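Local atomic coordinates of ABC transporter (Caldanaerobius, PDB entry 4G68), a protein that probably captures xylo-oligosaccharides as the extracellular solute-binding component of an ABC transporter taking part in xylan utilization. Residues V100-N103 and D104-K107. Residues are numbered along the deposited sequence; the frame is centred on the assembly and turned at random.
Sequences VTEN and DAYK. With XYP (beta-D-xylopyranose), chain D; XYP (beta-D-xylopyranose), chain B.
A helix N-cap doubles as part of the sugar pocket where strand 95-100 gives way to helix 103-115, with Glu102 capping the helix and Asn103 and Lys107 binding the sugar. Glu102 bends back at chi2 (-88°), laying its carboxylate over the start of the helix. Asp104 N reaches Glu102 OE2 at 3.0 Å and Ala105 N reaches Glu102 OE1 at the same length, both from above the carboxylate plane and nearly straight. The main chain carries on from there: Tyr106 N donates to Glu102 O and Lys107 N to Asn103 O. Thr101 packs against the same turn, its CG2 3.7 Å from Ala105 CB, while its CB sits at the edge of the Tyr106 ring; the Tyr106 hydroxyl is bonded to Gln124 O.

On the pocket side, Asn103 OD1 accepts from O2 of the chain D xylose at 2.6 Å, and Asn103 ND2 donates back to that same oxygen at 2.9 Å. Lys107, extended beyond CG, brings NZ to 2.9 Å from O3 of this sugar and also bonds its O2, so three bonds grip one hydroxyl. From the second shell, Asp104 OD1 holds the ammonium through a 2.7 Å salt bridge with Lys107 NZ, on the syn side but tilted 33° out of the carboxylate plane, and Trp225 adds a cation-pi contact. A water lies between Glu102 OE2 and Asp104 OD2 and accepts from Asn103 ND2; Asp104 OD2 also takes a hydrogen bond from Trp225 NE1. With an alanine at Glu102 the amides of Asp104 and Ala105 would probably lose their cap, and the water one of its anchors. Asp104 probably offsets much of the charge of Lys107 and steers its N-H groups toward the uncharged sugar, and the water probably eases the closeness of the two carboxylates.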
loop_
_atom_site.group_PDB
_atom_site.type_symbol
_atom_site.label_atom_id
_atom_site.label_comp_id
_atom_site.label_asym_id
_atom_site.label_seq_id
_atom_site.Cartn_x
_atom_site.Cartn_y
_atom_site.Cartn_z
ATOM N N VAL A 100 4.434 -17.141 -7.751
ATOM C CA VAL A 100 3.904 -16.245 -6.710
ATOM C C VAL A 100 4.887 -16.135 -5.550
ATOM O O VAL A 100 5.327 -17.152 -5.011
ATOM C CB VAL A 100 2.591 -16.794 -6.119
ATOM C CG1 VAL A 100 1.980 -15.785 -5.147
ATOM C CG2 VAL A 100 1.606 -17.132 -7.194
ATOM N N THR A 101 5.219 -14.906 -5.170
ATOM C CA THR A 101 6.285 -14.738 -4.110
ATOM C C THR A 101 5.760 -13.734 -3.077
ATOM O O THR A 101 5.163 -12.686 -3.474
ATOM C CB THR A 101 7.569 -14.224 -4.745
ATOM O OG1 THR A 101 8.038 -15.154 -5.716
ATOM C CG2 THR A 101 8.685 -13.941 -3.666
ATOM N N GLU A 102 5.957 -14.051 -1.792
ATOM C CA GLU A 102 5.515 -13.164 -0.718
ATOM C C GLU A 102 6.057 -11.707 -0.989
ATOM O O GLU A 102 7.190 -11.531 -1.327
ATOM C CB GLU A 102 5.932 -13.681 0.648
ATOM C CG GLU A 102 5.515 -12.712 1.764
ATOM C CD GLU A 102 6.547 -11.593 2.075
ATOM O OE1 GLU A 102 7.788 -11.814 1.837
ATOM O OE2 GLU A 102 6.163 -10.543 2.710
ATOM N N ASN A 103 5.184 -10.719 -0.766
ATOM C CA ASN A 103 5.522 -9.293 -0.874
ATOM C C ASN A 103 6.967 -8.878 -0.686
ATOM O O ASN A 103 7.601 -8.369 -1.633
ATOM C CB ASN A 103 4.561 -8.545 0.107
ATOM C CG ASN A 103 4.762 -7.039 0.143
ATOM O OD1 ASN A 103 4.927 -6.403 -0.870
ATOM N ND2 ASN A 103 4.698 -6.456 1.344
ATOM N N ASP A 104 7.484 -9.008 0.549
ATOM C CA ASP A 104 8.835 -8.444 0.746
ATOM C C ASP A 104 9.918 -9.249 -0.013
ATOM O O ASP A 104 10.872 -8.663 -0.575
ATOM C CB ASP A 104 9.114 -8.257 2.227
ATOM C CG ASP A 104 8.468 -7.017 2.737
ATOM O OD1 ASP A 104 8.846 -5.921 2.241
ATOM O OD2 ASP A 104 7.499 -7.165 3.464
ATOM N N ALA A 105 9.751 -10.559 -0.110
ATOM C CA ALA A 105 10.727 -11.366 -0.949
ATOM C C ALA A 105 10.544 -11.067 -2.449
ATOM O O ALA A 105 11.483 -11.179 -3.243
ATOM C CB ALA A 105 10.519 -12.823 -0.701
ATOM N N TYR A 106 9.322 -10.657 -2.827
ATOM C CA TYR A 106 9.057 -10.351 -4.242
ATOM C C TYR A 106 9.797 -9.113 -4.683
ATOM O O TYR A 106 10.335 -9.070 -5.770
ATOM C CB TYR A 106 7.548 -10.160 -4.440
ATOM C CG TYR A 106 7.200 -9.814 -5.853
ATOM C CD1 TYR A 106 6.971 -10.787 -6.757
ATOM C CD2 TYR A 106 7.044 -8.477 -6.290
ATOM C CE1 TYR A 106 6.623 -10.491 -8.069
ATOM C CE2 TYR A 106 6.766 -8.173 -7.628
ATOM C CZ TYR A 106 6.480 -9.198 -8.502
ATOM O OH TYR A 106 6.233 -8.977 -9.863
ATOM N N LYS A 107 9.858 -8.100 -3.814
ATOM C CA LYS A 107 10.693 -6.924 -4.152
ATOM C C LYS A 107 12.109 -7.333 -4.497
ATOM O O LYS A 107 12.659 -6.889 -5.530
ATOM C CB LYS A 107 10.787 -6.000 -2.931
ATOM C CG LYS A 107 9.407 -5.527 -2.526
ATOM C CD LYS A 107 9.471 -4.829 -1.153
ATOM C CE LYS A 107 8.044 -4.434 -0.825
ATOM N NZ LYS A 107 7.929 -3.907 0.618
HETATM C C1 XYP D . 3.078 -2.652 -0.323
HETATM C C2 XYP D . 4.600 -2.647 -0.420
HETATM C C3 XYP D . 5.122 -1.493 0.444
HETATM C C4 XYP D . 4.398 -0.157 0.137
HETATM C C5 XYP D . 2.853 -0.317 0.057
HETATM O O2 XYP D . 5.095 -3.912 -0.031
HETATM O O3 XYP D . 6.542 -1.403 0.193
HETATM O O4 XYP D . 4.710 0.864 1.088
HETATM O O5 XYP D . 2.517 -1.434 -0.759
HETATM C C1 XYP B . -0.236 -6.538 -1.020
HETATM C C2 XYP B . -0.599 -5.338 -1.900
HETATM C C3 XYP B . 0.736 -4.628 -2.222
HETATM C C4 XYP B . 1.315 -4.220 -0.887
HETATM C C5 XYP B . 1.516 -5.458 0.010
HETATM O O2 XYP B . -1.138 -5.860 -3.114
HETATM O O3 XYP B . 0.334 -3.442 -2.938
HETATM O O4 XYP B . 2.592 -3.641 -1.177
HETATM O O5 XYP B . 0.234 -6.070 0.202
HETATM O O HOH W 1 4.893 -7.977 3.997
#